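Local coordinates for protein Atg5 (Kluyveromyces marxianus, PDB 3VQI) that probably acts in autophagic vesicle formation and cytoplasm-to-vacuole transport, as part of the autophagy-essential Atg12-Atg5 conjugate, at residues Cys38-Leu43 with Val56-Asp61; Phe50-Val55 with Leu117-Gly122; Glu81-Glu86 with Gly90-Leu95. All blocks are in the same frame, centred on the assembly; numbering follows the deposited sequence.

Contact 1 of 3, residues Cys38-Leu43 with Val56-Asp61. With SO4 (sulfate ion), chain G.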
ATOM      1  N   CYS A  38      14.828  -8.529  12.896  1.00 65.32           N
ATOM      2  CA  CYS A  38      13.549  -8.826  13.520  1.00 64.97           C
ATOM      3  C   CYS A  38      12.593  -9.149  12.386  1.00 64.88           C
ATOM      4  O   CYS A  38      12.597  -8.487  11.355  1.00 65.41           O
ATOM      5  CB  CYS A  38      13.035  -7.641  14.352  1.00 64.22           C
ATOM      6  SG  CYS A  38      12.337  -6.257  13.436  1.00 63.93           S
ATOM      7  N   HIS A  39      11.803 -10.199  12.558  1.00 65.78           N
ATOM      8  CA  HIS A  39      10.853 -10.590  11.531  1.00 65.51           C
ATOM      9  C   HIS A  39       9.466 -10.243  12.024  1.00 63.47           C
ATOM     10  O   HIS A  39       9.109 -10.524  13.164  1.00 62.66           O
ATOM     11  CB  HIS A  39      10.950 -12.092  11.251  1.00 68.58           C
ATOM     12  CG  HIS A  39      12.356 -12.580  11.112  1.00 73.66           C
ATOM     13  ND1 HIS A  39      13.187 -12.764  12.198  1.00 75.82           N
ATOM     14  CD2 HIS A  39      13.100 -12.860  10.016  1.00 75.45           C
ATOM     15  CE1 HIS A  39      14.383 -13.135  11.776  1.00 77.33           C
ATOM     16  NE2 HIS A  39      14.358 -13.201  10.457  1.00 77.64           N
ATOM     17  N   ILE A  40       8.686  -9.609  11.165  1.00 61.05           N
ATOM     18  CA  ILE A  40       7.344  -9.250  11.546  1.00 59.61           C
ATOM     19  C   ILE A  40       6.426  -9.535  10.390  1.00 58.54           C
ATOM     20  O   ILE A  40       6.811  -9.385   9.231  1.00 58.80           O
ATOM     21  CB  ILE A  40       7.263  -7.781  11.918  1.00 59.67           C
ATOM     22  CG1 ILE A  40       7.617  -6.925  10.716  1.00 60.33           C
ATOM     23  CG2 ILE A  40       8.239  -7.488  13.050  1.00 61.40           C
ATOM     24  CD1 ILE A  40       7.617  -5.455  11.039  1.00 65.09           C
ATOM     25  N   VAL A  41       5.220  -9.987  10.700  1.00 56.69           N
ATOM     26  CA  VAL A  41       4.261 -10.264   9.654  1.00 55.78           C
ATOM     27  C   VAL A  41       3.534  -8.946   9.437  1.00 54.88           C
ATOM     28  O   VAL A  41       3.132  -8.298  10.405  1.00 56.16           O
ATOM     29  CB  VAL A  41       3.266 -11.365  10.084  1.00 56.34           C
ATOM     30  CG1 VAL A  41       2.288 -11.658   8.955  1.00 57.27           C
ATOM     31  CG2 VAL A  41       4.021 -12.634  10.446  1.00 55.00           C
ATOM     32  N   MET A  42       3.408  -8.524   8.180  1.00 51.85           N
ATOM     33  CA  MET A  42       2.720  -7.275   7.863  1.00 50.21           C
ATOM     34  C   MET A  42       1.479  -7.543   7.029  1.00 51.42           C
ATOM     35  O   MET A  42       1.449  -8.463   6.203  1.00 51.32           O
ATOM     36  CB  MET A  42       3.622  -6.331   7.074  1.00 49.42           C
ATOM     37  CG  MET A  42       4.774  -5.731   7.848  1.00 48.60           C
ATOM     38  SD  MET A  42       5.703  -4.614   6.796  1.00 47.74           S
ATOM     39  CE  MET A  42       7.073  -4.173   7.899  1.00 47.05           C
ATOM     40  N   LEU A  43       0.446  -6.743   7.247  1.00 49.80           N
ATOM     41  CA  LEU A  43      -0.762  -6.909   6.474  1.00 47.85           C
ATOM     42  C   LEU A  43      -0.514  -6.298   5.102  1.00 47.78           C
ATOM     43  O   LEU A  43       0.083  -5.234   4.998  1.00 46.99           O
ATOM     44  CB  LEU A  43      -1.920  -6.218   7.174  1.00 46.80           C
ATOM     45  CG  LEU A  43      -2.360  -6.958   8.438  1.00 47.17           C
ATOM     46  CD1 LEU A  43      -3.323  -6.097   9.228  1.00 44.52           C
ATOM     47  CD2 LEU A  43      -2.994  -8.288   8.051  1.00 42.53           C
ATOM     48  N   VAL A  56      11.425   0.242  15.057  1.00 47.76           N
ATOM     49  CA  VAL A  56      12.423   1.059  15.715  1.00 49.39           C
ATOM     50  C   VAL A  56      12.641   0.561  17.142  1.00 51.40           C
ATOM     51  O   VAL A  56      13.775   0.395  17.573  1.00 51.98           O
ATOM     52  CB  VAL A  56      12.012   2.532  15.724  1.00 48.87           C
ATOM     53  CG1 VAL A  56      12.866   3.305  16.710  1.00 46.77           C
ATOM     54  CG2 VAL A  56      12.172   3.113  14.316  1.00 49.41           C
ATOM     55  N   ARG A  57      11.552   0.308  17.862  1.00 53.86           N
ATOM     56  CA  ARG A  57      11.619  -0.178  19.241  1.00 54.01           C
ATOM     57  C   ARG A  57      12.446  -1.464  19.333  1.00 52.82           C
ATOM     58  O   ARG A  57      13.415  -1.540  20.081  1.00 52.19           O
ATOM     59  CB  ARG A  57      10.204  -0.462  19.775  1.00 56.66           C
ATOM     60  CG  ARG A  57      10.104  -0.698  21.302  1.00 58.87           C
ATOM     61  CD  ARG A  57       9.029  -1.741  21.719  1.00 60.28           C
ATOM     62  NE  ARG A  57       7.840  -1.805  20.855  1.00 61.60           N
ATOM     63  CZ  ARG A  57       7.060  -0.771  20.547  1.00 61.65           C
ATOM     64  NH1 ARG A  57       7.325   0.435  21.022  1.00 65.12           N
ATOM     65  NH2 ARG A  57       6.007  -0.941  19.762  1.00 62.22           N
ATOM     66  N   LYS A  58      12.063  -2.474  18.565  1.00 52.29           N
ATOM     67  CA  LYS A  58      12.762  -3.748  18.611  1.00 53.53           C
ATOM     68  C   LYS A  58      14.252  -3.679  18.328  1.00 54.83           C
ATOM     69  O   LYS A  58      15.009  -4.527  18.808  1.00 55.82           O
ATOM     70  CB  LYS A  58      12.153  -4.745  17.630  1.00 53.62           C
ATOM     71  CG  LYS A  58      10.801  -5.292  18.004  1.00 55.31           C
ATOM     72  CD  LYS A  58      10.496  -6.526  17.157  1.00 57.36           C
ATOM     73  CE  LYS A  58       9.000  -6.785  17.027  1.00 58.97           C
ATOM     74  NZ  LYS A  58       8.518  -7.909  17.877  1.00 59.44           N
ATOM     75  N   LEU A  59      14.678  -2.684  17.554  1.00 54.67           N
ATOM     76  CA  LEU A  59      16.088  -2.570  17.189  1.00 52.77           C
ATOM     77  C   LEU A  59      16.790  -1.356  17.768  1.00 53.85           C
ATOM     78  O   LEU A  59      17.950  -1.114  17.447  1.00 56.24           O
ATOM     79  CB  LEU A  59      16.229  -2.559  15.659  1.00 49.77           C
ATOM     80  CG  LEU A  59      15.438  -3.635  14.904  1.00 49.06           C
ATOM     81  CD1 LEU A  59      15.609  -3.462  13.400  1.00 46.33           C
ATOM     82  CD2 LEU A  59      15.898  -5.024  15.341  1.00 47.36           C
ATOM     83  N   ALA A  60      16.107  -0.601  18.622  1.00 54.57           N
ATOM     84  CA  ALA A  60      16.705   0.591  19.223  1.00 56.51           C
ATOM     85  C   ALA A  60      18.071   0.306  19.848  1.00 58.90           C
ATOM     86  O   ALA A  60      18.936   1.184  19.899  1.00 58.59           O
ATOM     87  CB  ALA A  60      15.779   1.171  20.269  1.00 54.19           C
ATOM     88  N   ASP A  61      18.259  -0.923  20.315  1.00 60.73           N
ATOM     89  CA  ASP A  61      19.507  -1.335  20.951  1.00 63.83           C
ATOM     90  C   ASP A  61      20.693  -1.405  20.008  1.00 64.34           C
ATOM     91  O   ASP A  61      21.830  -1.149  20.407  1.00 62.96           O
ATOM     92  CB  ASP A  61      19.329  -2.704  21.609  1.00 66.19           C
ATOM     93  CG  ASP A  61      19.033  -2.605  23.085  1.00 69.35           C
ATOM     94  OD1 ASP A  61      18.709  -1.484  23.548  1.00 70.36           O
ATOM     95  OD2 ASP A  61      19.121  -3.650  23.778  1.00 70.85           O
TER
HETATM   96  S   SO4 G 302      12.619 -11.822  15.824  1.00114.82           S
HETATM   97  O1  SO4 G 302      13.634 -12.038  14.777  1.00114.66           O
HETATM   98  O2  SO4 G 302      13.196 -11.025  16.925  1.00113.89           O
HETATM   99  O3  SO4 G 302      11.462 -11.098  15.263  1.00114.43           O
HETATM  100  O4  SO4 G 302      12.180 -13.137  16.329  1.00115.24           O
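Cys38 packs against Lys58 and Leu59 where the edge strand 37-43 of the UblA ubiquitin fold meets the C-terminal part of helix 48-59. This helix lies across the sheet of that fold. No hydrogen bond joins the two segments.

The contact between them is apolar. CB of Cys38 lies 3.9 Å from CD of Lys58 and 4.0 Å from CD2 of Leu59, so the cysteine touches two successive residues. Its SG is turned between the backbone N and the carbonyl carbon (chi1 76°), which sets the sulfur loosely beside Lys58 CD. One step further along this face of the strand, the CG2 branch of Ile40 meets CE of Lys58 at 4.1 Å. The two side chains cross obliquely. Lys58 thus uses its aliphatic stem here, while Leu59 also touches Val22 of the next strand.

The polar contacts belong to a sulfate ion, probably from the crystallisation liquor. It sits against His39, whose bond from CA to CB points away from the helix. The backbone N of His39 gives a hydrogen bond of 2.9 Å to sulfate O3 and a weak one to O1. The imidazole ND1 also binds O1, at 2.7 Å, and the sulfate S lies in the plane of the His39 ring, at its edge. Main chain and ring therefore grip the anion together. Lys58 bends at its last torsion, and its NZ ends 5.1 Å from sulfate O3, too far for a hydrogen bond.

Contact 2 of 3, residues Phe50-Val55 with Leu117-Gly122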
ATOM      1  N   PHE A  50       2.782   2.021   9.545  1.00 42.41           N
ATOM      2  CA  PHE A  50       2.134   1.524  10.756  1.00 43.00           C
ATOM      3  C   PHE A  50       3.137   0.701  11.546  1.00 44.68           C
ATOM      4  O   PHE A  50       3.030   0.576  12.767  1.00 45.26           O
ATOM      5  CB  PHE A  50       0.933   0.607  10.458  1.00 42.41           C
ATOM      6  CG  PHE A  50      -0.267   1.293   9.853  1.00 39.65           C
ATOM      7  CD1 PHE A  50      -0.487   2.649  10.019  1.00 42.28           C
ATOM      8  CD2 PHE A  50      -1.212   0.545   9.159  1.00 41.99           C
ATOM      9  CE1 PHE A  50      -1.648   3.259   9.505  1.00 45.04           C
ATOM     10  CE2 PHE A  50      -2.381   1.133   8.640  1.00 42.76           C
ATOM     11  CZ  PHE A  50      -2.598   2.492   8.812  1.00 43.91           C
ATOM     12  N   TYR A  51       4.115   0.130  10.846  1.00 46.01           N
ATOM     13  CA  TYR A  51       5.101  -0.729  11.502  1.00 47.45           C
ATOM     14  C   TYR A  51       6.386  -0.039  11.955  1.00 49.23           C
ATOM     15  O   TYR A  51       7.152  -0.613  12.731  1.00 49.40           O
ATOM     16  CB  TYR A  51       5.445  -1.902  10.581  1.00 45.85           C
ATOM     17  CG  TYR A  51       4.250  -2.737  10.211  1.00 45.21           C
ATOM     18  CD1 TYR A  51       3.776  -3.728  11.065  1.00 45.29           C
ATOM     19  CD2 TYR A  51       3.550  -2.498   9.030  1.00 46.58           C
ATOM     20  CE1 TYR A  51       2.626  -4.463  10.758  1.00 43.78           C
ATOM     21  CE2 TYR A  51       2.395  -3.226   8.707  1.00 45.01           C
ATOM     22  CZ  TYR A  51       1.938  -4.208   9.578  1.00 45.94           C
ATOM     23  OH  TYR A  51       0.807  -4.938   9.263  1.00 45.97           O
ATOM     24  N   LEU A  52       6.606   1.186  11.485  1.00 51.10           N
ATOM     25  CA  LEU A  52       7.805   1.953  11.815  1.00 52.67           C
ATOM     26  C   LEU A  52       8.227   1.971  13.287  1.00 52.48           C
ATOM     27  O   LEU A  52       9.304   1.489  13.616  1.00 54.42           O
ATOM     28  CB  LEU A  52       7.670   3.393  11.310  1.00 53.79           C
ATOM     29  CG  LEU A  52       8.851   3.946  10.508  1.00 55.60           C
ATOM     30  CD1 LEU A  52       8.819   5.466  10.542  1.00 55.36           C
ATOM     31  CD2 LEU A  52      10.149   3.441  11.086  1.00 54.21           C
ATOM     32  N   PRO A  53       7.403   2.534  14.189  1.00 53.01           N
ATOM     33  CA  PRO A  53       7.801   2.560  15.605  1.00 53.24           C
ATOM     34  C   PRO A  53       8.075   1.215  16.269  1.00 53.01           C
ATOM     35  O   PRO A  53       8.915   1.110  17.159  1.00 53.86           O
ATOM     36  CB  PRO A  53       6.655   3.320  16.285  1.00 54.36           C
ATOM     37  CG  PRO A  53       5.520   3.226  15.314  1.00 55.22           C
ATOM     38  CD  PRO A  53       6.193   3.344  13.982  1.00 53.73           C
ATOM     39  N   THR A  54       7.353   0.189  15.847  1.00 53.49           N
ATOM     40  CA  THR A  54       7.537  -1.143  16.406  1.00 51.63           C
ATOM     41  C   THR A  54       8.923  -1.617  16.005  1.00 50.70           C
ATOM     42  O   THR A  54       9.685  -2.123  16.830  1.00 50.93           O
ATOM     43  CB  THR A  54       6.500  -2.120  15.836  1.00 52.51           C
ATOM     44  OG1 THR A  54       5.198  -1.538  15.946  1.00 51.06           O
ATOM     45  CG2 THR A  54       6.547  -3.454  16.571  1.00 50.91           C
ATOM     46  N   VAL A  55       9.245  -1.451  14.727  1.00 48.39           N
ATOM     47  CA  VAL A  55      10.545  -1.860  14.218  1.00 46.46           C
ATOM     48  C   VAL A  55      11.643  -1.054  14.898  1.00 46.87           C
ATOM     49  O   VAL A  55      12.668  -1.602  15.306  1.00 46.60           O
ATOM     50  CB  VAL A  55      10.592  -1.700  12.700  1.00 45.60           C
ATOM     51  CG1 VAL A  55      12.013  -1.766  12.182  1.00 46.77           C
ATOM     52  CG2 VAL A  55       9.791  -2.809  12.086  1.00 45.30           C
ATOM     53  N   LEU A 117      14.071  -5.659   4.252  1.00 52.21           N
ATOM     54  CA  LEU A 117      14.129  -4.203   4.197  1.00 50.05           C
ATOM     55  C   LEU A 117      15.173  -3.710   5.178  1.00 49.63           C
ATOM     56  O   LEU A 117      15.409  -4.344   6.212  1.00 50.40           O
ATOM     57  CB  LEU A 117      12.773  -3.597   4.592  1.00 47.56           C
ATOM     58  CG  LEU A 117      11.579  -3.962   3.701  1.00 46.98           C
ATOM     59  CD1 LEU A 117      10.310  -3.308   4.238  1.00 46.80           C
ATOM     60  CD2 LEU A 117      11.854  -3.512   2.275  1.00 41.13           C
ATOM     61  N   GLN A 118      15.816  -2.590   4.869  1.00 47.40           N
ATOM     62  CA  GLN A 118      16.777  -2.066   5.823  1.00 47.60           C
ATOM     63  C   GLN A 118      16.087  -0.881   6.503  1.00 46.10           C
ATOM     64  O   GLN A 118      15.301  -0.165   5.882  1.00 46.16           O
ATOM     65  CB  GLN A 118      18.090  -1.600   5.156  1.00 47.10           C
ATOM     66  CG  GLN A 118      18.479  -2.243   3.814  1.00 49.93           C
ATOM     67  CD  GLN A 118      18.389  -3.759   3.787  1.00 50.22           C
ATOM     68  OE1 GLN A 118      18.873  -4.445   4.692  1.00 53.39           O
ATOM     69  NE2 GLN A 118      17.773  -4.295   2.729  1.00 48.36           N
ATOM     70  N   LEU A 119      16.353  -0.694   7.787  1.00 45.02           N
ATOM     71  CA  LEU A 119      15.768   0.422   8.510  1.00 43.17           C
ATOM     72  C   LEU A 119      16.860   1.482   8.498  1.00 43.05           C
ATOM     73  O   LEU A 119      17.962   1.244   8.983  1.00 45.23           O
ATOM     74  CB  LEU A 119      15.405   0.005   9.949  1.00 39.58           C
ATOM     75  CG  LEU A 119      15.003   1.146  10.892  1.00 38.63           C
ATOM     76  CD1 LEU A 119      13.654   1.699  10.459  1.00 37.72           C
ATOM     77  CD2 LEU A 119      14.950   0.649  12.322  1.00 35.92           C
ATOM     78  N   CYS A 120      16.559   2.642   7.935  1.00 42.17           N
ATOM     79  CA  CYS A 120      17.538   3.707   7.838  1.00 42.45           C
ATOM     80  C   CYS A 120      17.102   4.979   8.554  1.00 43.61           C
ATOM     81  O   CYS A 120      15.916   5.190   8.788  1.00 45.30           O
ATOM     82  CB  CYS A 120      17.788   4.029   6.364  1.00 43.44           C
ATOM     83  SG  CYS A 120      17.879   2.585   5.290  1.00 45.03           S
ATOM     84  N   HIS A 121      18.073   5.826   8.886  1.00 43.42           N
ATOM     85  CA  HIS A 121      17.807   7.100   9.551  1.00 44.98           C
ATOM     86  C   HIS A 121      18.838   8.099   9.068  1.00 44.32           C
ATOM     87  O   HIS A 121      20.012   7.767   8.967  1.00 47.14           O
ATOM     88  CB  HIS A 121      17.931   6.968  11.068  1.00 46.31           C
ATOM     89  CG  HIS A 121      17.693   8.250  11.805  1.00 48.20           C
ATOM     90  ND1 HIS A 121      16.469   8.586  12.346  1.00 49.99           N
ATOM     91  CD2 HIS A 121      18.516   9.292  12.067  1.00 49.25           C
ATOM     92  CE1 HIS A 121      16.549   9.778  12.910  1.00 50.05           C
ATOM     93  NE2 HIS A 121      17.781  10.227  12.755  1.00 49.35           N
ATOM     94  N   GLY A 122      18.411   9.317   8.767  1.00 42.93           N
ATOM     95  CA  GLY A 122      19.353  10.315   8.296  1.00 45.26           C
ATOM     96  C   GLY A 122      18.804  11.726   8.343  1.00 46.24           C
ATOM     97  O   GLY A 122      17.608  11.918   8.511  1.00 48.36           O
TER
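Leu119 puts its two methyl groups against two residues of the helix, Leu52 and Val55. This is helix-on-sheet packing in the ubiquitin fold of the UblA domain. Helix 48-59 lies across the mixed sheet, and strand 114-121 is the middle one of its five strands.

The first shell is purely apolar. CD1 of Leu119 meets CD2 of Leu52 at 4.0 Å, and the two side chains run at about a right angle to each other. CD2 of Leu119 meets CG1 of Val55 at 3.8 Å, and these two side chains slide past each other in opposite directions. Leu119 therefore reaches residues three apart on the helix, one with each branch. Its CG stands anti to its own backbone N (chi1 170°), and this carries the fork toward the helix. The bond from CA to CB of Val55 already points at the strand. That of Leu52 does not, and only the end of its side chain comes near.

The next shell closes round the three residues. Leu52 and Leu119 both touch Trp74 of strand 74-78, and Val55 and Leu119 both touch Val20 of strand 15-22. Backbone hydrogen bonds of Leu119 to Val21 and Ser23 hold its strand in the sheet.

Further out, the helix has a kink at Pro53 and Thr54, whose N atoms make no bond to the preceding turn. A proline has no N-H to give. Regular bonding returns at the very residue that packs on Leu119: Val55 N donates to Tyr51 O at 3.0 Å.

Contact 3 of 3, residues Glu81-Glu86 with Gly90-Leu95; sequences EGVPWE and GVLFDL
Val83, next to the short strand 81-82, is the first residue of 81-86 to meet helix 89-96. The contact sets a loop on a helix within the UblA domain, which has the ubiquitin fold. CG1 of Val83 stands anti to the backbone N (chi1 175°) and touches CD1 of Leu92 at 3.7 Å, the two side chains crossing at a slant.

Pro84 follows, at the centre of an inverse gamma turn closed by a weak hydrogen bond of 2.8 Å from Trp85 N to Val83 O. The Pro84 ring presents CD to CD2 of Leu92 at 4.0 Å. Its carbonyl also faces Leu92, with Pro84 O lying 3.5 Å from CD2 and 3.6 Å from CD1. Both branches of the leucine thus rest against one carbonyl oxygen.

Trp85 joins through its backbone, its CA lying 4.0 Å from Leu92 CD1. Its bond from CA to CB points away from helix 89-96. The indole touches Leu48 and Leu52 of helix 48-59 and gives its NE1 hydrogen to Leu130 O.

Leu92 is the one helix residue that makes these contacts. An alanine here would lose both methyl branches and would probably leave Val83 and the Pro84 turn without their apolar partner. The helix also packs through Val91 and Leu95 on Trp205 of the UblB domain. No hydrogen bond joins the two segments, so their attachment rests on van der Waals contact and burial of apolar surface.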
ATOM      1  N   GLU A  81      17.386   1.189  -2.108  1.00 48.31           N
ATOM      2  CA  GLU A  81      16.483   2.217  -2.616  1.00 47.42           C
ATOM      3  C   GLU A  81      15.344   2.523  -1.632  1.00 45.24           C
ATOM      4  O   GLU A  81      14.721   1.612  -1.073  1.00 43.57           O
ATOM      5  CB  GLU A  81      15.907   1.775  -3.954  1.00 48.92           C
ATOM      6  CG  GLU A  81      16.947   1.580  -5.040  1.00 56.46           C
ATOM      7  CD  GLU A  81      17.524   2.896  -5.543  1.00 60.94           C
ATOM      8  OE1 GLU A  81      16.729   3.824  -5.842  1.00 62.39           O
ATOM      9  OE2 GLU A  81      18.769   2.997  -5.646  1.00 63.28           O
ATOM     10  N   GLY A  82      15.085   3.806  -1.412  1.00 42.73           N
ATOM     11  CA  GLY A  82      14.010   4.180  -0.511  1.00 43.36           C
ATOM     12  C   GLY A  82      12.667   3.599  -0.935  1.00 40.68           C
ATOM     13  O   GLY A  82      12.306   3.645  -2.106  1.00 41.42           O
ATOM     14  N   VAL A  83      11.930   3.030   0.006  1.00 40.34           N
ATOM     15  CA  VAL A  83      10.627   2.471  -0.321  1.00 42.46           C
ATOM     16  C   VAL A  83       9.579   3.572  -0.250  1.00 42.95           C
ATOM     17  O   VAL A  83       9.509   4.296   0.736  1.00 43.77           O
ATOM     18  CB  VAL A  83      10.226   1.356   0.653  1.00 43.43           C
ATOM     19  CG1 VAL A  83       8.806   0.884   0.340  1.00 44.17           C
ATOM     20  CG2 VAL A  83      11.201   0.193   0.532  1.00 41.07           C
ATOM     21  N   PRO A  84       8.764   3.719  -1.309  1.00 43.77           N
ATOM     22  CA  PRO A  84       7.696   4.719  -1.430  1.00 44.56           C
ATOM     23  C   PRO A  84       6.578   4.241  -0.548  1.00 46.83           C
ATOM     24  O   PRO A  84       5.578   3.723  -1.061  1.00 47.86           O
ATOM     25  CB  PRO A  84       7.275   4.629  -2.901  1.00 44.82           C
ATOM     26  CG  PRO A  84       8.384   3.859  -3.577  1.00 46.60           C
ATOM     27  CD  PRO A  84       8.814   2.880  -2.512  1.00 46.65           C
ATOM     28  N   TRP A  85       6.735   4.408   0.764  1.00 45.78           N
ATOM     29  CA  TRP A  85       5.736   3.917   1.694  1.00 47.36           C
ATOM     30  C   TRP A  85       4.296   4.461   1.711  1.00 46.04           C
ATOM     31  O   TRP A  85       3.482   3.995   2.508  1.00 45.22           O
ATOM     32  CB  TRP A  85       6.301   3.935   3.109  1.00 48.69           C
ATOM     33  CG  TRP A  85       6.920   5.195   3.546  1.00 47.93           C
ATOM     34  CD1 TRP A  85       6.967   6.380   2.876  1.00 49.70           C
ATOM     35  CD2 TRP A  85       7.618   5.393   4.772  1.00 49.49           C
ATOM     36  NE1 TRP A  85       7.659   7.313   3.614  1.00 49.19           N
ATOM     37  CE2 TRP A  85       8.070   6.732   4.783  1.00 49.22           C
ATOM     38  CE3 TRP A  85       7.905   4.566   5.869  1.00 48.97           C
ATOM     39  CZ2 TRP A  85       8.796   7.261   5.846  1.00 49.21           C
ATOM     40  CZ3 TRP A  85       8.627   5.092   6.927  1.00 50.76           C
ATOM     41  CH2 TRP A  85       9.065   6.429   6.908  1.00 51.03           C
ATOM     42  N   GLU A  86       3.974   5.413   0.844  1.00 44.91           N
ATOM     43  CA  GLU A  86       2.613   5.926   0.777  1.00 47.08           C
ATOM     44  C   GLU A  86       1.712   4.958  -0.005  1.00 48.41           C
ATOM     45  O   GLU A  86       0.558   5.267  -0.299  1.00 50.48           O
ATOM     46  CB  GLU A  86       2.556   7.326   0.127  1.00 48.10           C
ATOM     47  CG  GLU A  86       2.918   7.393  -1.341  1.00 48.86           C
ATOM     48  CD  GLU A  86       4.415   7.509  -1.587  1.00 51.56           C
ATOM     49  OE1 GLU A  86       4.795   7.840  -2.733  1.00 52.34           O
ATOM     50  OE2 GLU A  86       5.209   7.272  -0.645  1.00 50.78           O
ATOM     51  N   GLY A  90       1.464  -4.578   0.598  1.00 44.06           N
ATOM     52  CA  GLY A  90       1.296  -5.600  -0.414  1.00 46.10           C
ATOM     53  C   GLY A  90       1.644  -5.129  -1.810  1.00 45.84           C
ATOM     54  O   GLY A  90       2.256  -5.861  -2.596  1.00 46.09           O
ATOM     55  N   VAL A  91       1.249  -3.901  -2.117  1.00 43.86           N
ATOM     56  CA  VAL A  91       1.514  -3.318  -3.417  1.00 43.16           C
ATOM     57  C   VAL A  91       3.021  -3.168  -3.632  1.00 43.97           C
ATOM     58  O   VAL A  91       3.534  -3.478  -4.703  1.00 45.50           O
ATOM     59  CB  VAL A  91       0.828  -1.949  -3.529  1.00 42.84           C
ATOM     60  CG1 VAL A  91       1.202  -1.266  -4.845  1.00 44.48           C
ATOM     61  CG2 VAL A  91      -0.663  -2.132  -3.440  1.00 43.24           C
ATOM     62  N   LEU A  92       3.726  -2.712  -2.603  1.00 43.16           N
ATOM     63  CA  LEU A  92       5.162  -2.511  -2.692  1.00 43.13           C
ATOM     64  C   LEU A  92       5.855  -3.854  -2.791  1.00 45.14           C
ATOM     65  O   LEU A  92       6.791  -4.029  -3.569  1.00 43.09           O
ATOM     66  CB  LEU A  92       5.649  -1.730  -1.470  1.00 42.10           C
ATOM     67  CG  LEU A  92       5.020  -0.334  -1.414  1.00 42.60           C
ATOM     68  CD1 LEU A  92       5.220   0.311  -0.040  1.00 41.90           C
ATOM     69  CD2 LEU A  92       5.624   0.518  -2.532  1.00 37.64           C
ATOM     70  N   PHE A  93       5.382  -4.805  -1.995  1.00 47.72           N
ATOM     71  CA  PHE A  93       5.935  -6.155  -2.006  1.00 49.92           C
ATOM     72  C   PHE A  93       5.822  -6.730  -3.426  1.00 51.51           C
ATOM     73  O   PHE A  93       6.785  -7.273  -3.971  1.00 53.53           O
ATOM     74  CB  PHE A  93       5.161  -7.047  -1.039  1.00 49.28           C
ATOM     75  CG  PHE A  93       5.634  -8.464  -1.015  1.00 50.70           C
ATOM     76  CD1 PHE A  93       6.751  -8.826  -0.270  1.00 52.34           C
ATOM     77  CD2 PHE A  93       4.977  -9.440  -1.757  1.00 53.33           C
ATOM     78  CE1 PHE A  93       7.213 -10.141  -0.261  1.00 53.41           C
ATOM     79  CE2 PHE A  93       5.427 -10.761  -1.757  1.00 54.82           C
ATOM     80  CZ  PHE A  93       6.550 -11.113  -1.008  1.00 54.87           C
ATOM     81  N   ASP A  94       4.637  -6.611  -4.014  1.00 50.60           N
ATOM     82  CA  ASP A  94       4.406  -7.117  -5.357  1.00 50.97           C
ATOM     83  C   ASP A  94       5.317  -6.440  -6.369  1.00 49.87           C
ATOM     84  O   ASP A  94       5.776  -7.062  -7.310  1.00 48.63           O
ATOM     85  CB  ASP A  94       2.948  -6.882  -5.781  1.00 51.31           C
ATOM     86  CG  ASP A  94       1.967  -7.780  -5.050  1.00 51.36           C
ATOM     87  OD1 ASP A  94       2.412  -8.717  -4.356  1.00 53.04           O
ATOM     88  OD2 ASP A  94       0.745  -7.551  -5.181  1.00 51.13           O
ATOM     89  N   LEU A  95       5.577  -5.160  -6.153  1.00 50.03           N
ATOM     90  CA  LEU A  95       6.385  -4.370  -7.062  1.00 48.98           C
ATOM     91  C   LEU A  95       7.900  -4.521  -6.954  1.00 49.67           C
ATOM     92  O   LEU A  95       8.587  -4.538  -7.974  1.00 49.15           O
ATOM     93  CB  LEU A  95       6.029  -2.890  -6.887  1.00 47.51           C
ATOM     94  CG  LEU A  95       6.885  -1.855  -7.627  1.00 48.79           C
ATOM     95  CD1 LEU A  95       6.509  -1.855  -9.088  1.00 48.83           C
ATOM     96  CD2 LEU A  95       6.662  -0.468  -7.042  1.00 49.45           C
TER

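How the contacts relate
Contacts 1 and 2 share helix 48-59 and lie side by side over one sheet, its edge strand in contact 1 and its middle strand in contact 2. They join directly: Tyr51 OH probably hydrogen-bonds Leu43 N, and Val55 packs on Ile40. Contact 2 is wholly buried and apolar. Contact 1 is partly exposed, and there a lysine stem and a bound sulfate mark the surface. Contact 3 is buried too and reaches the same sheet, but it lies nearest the centre of the chain and holds a turn to a different helix, 89-96. Leu117 of contact 2 packs on its Val83. Contacts 1 and 3 do not touch, their centres about 17 Å apart.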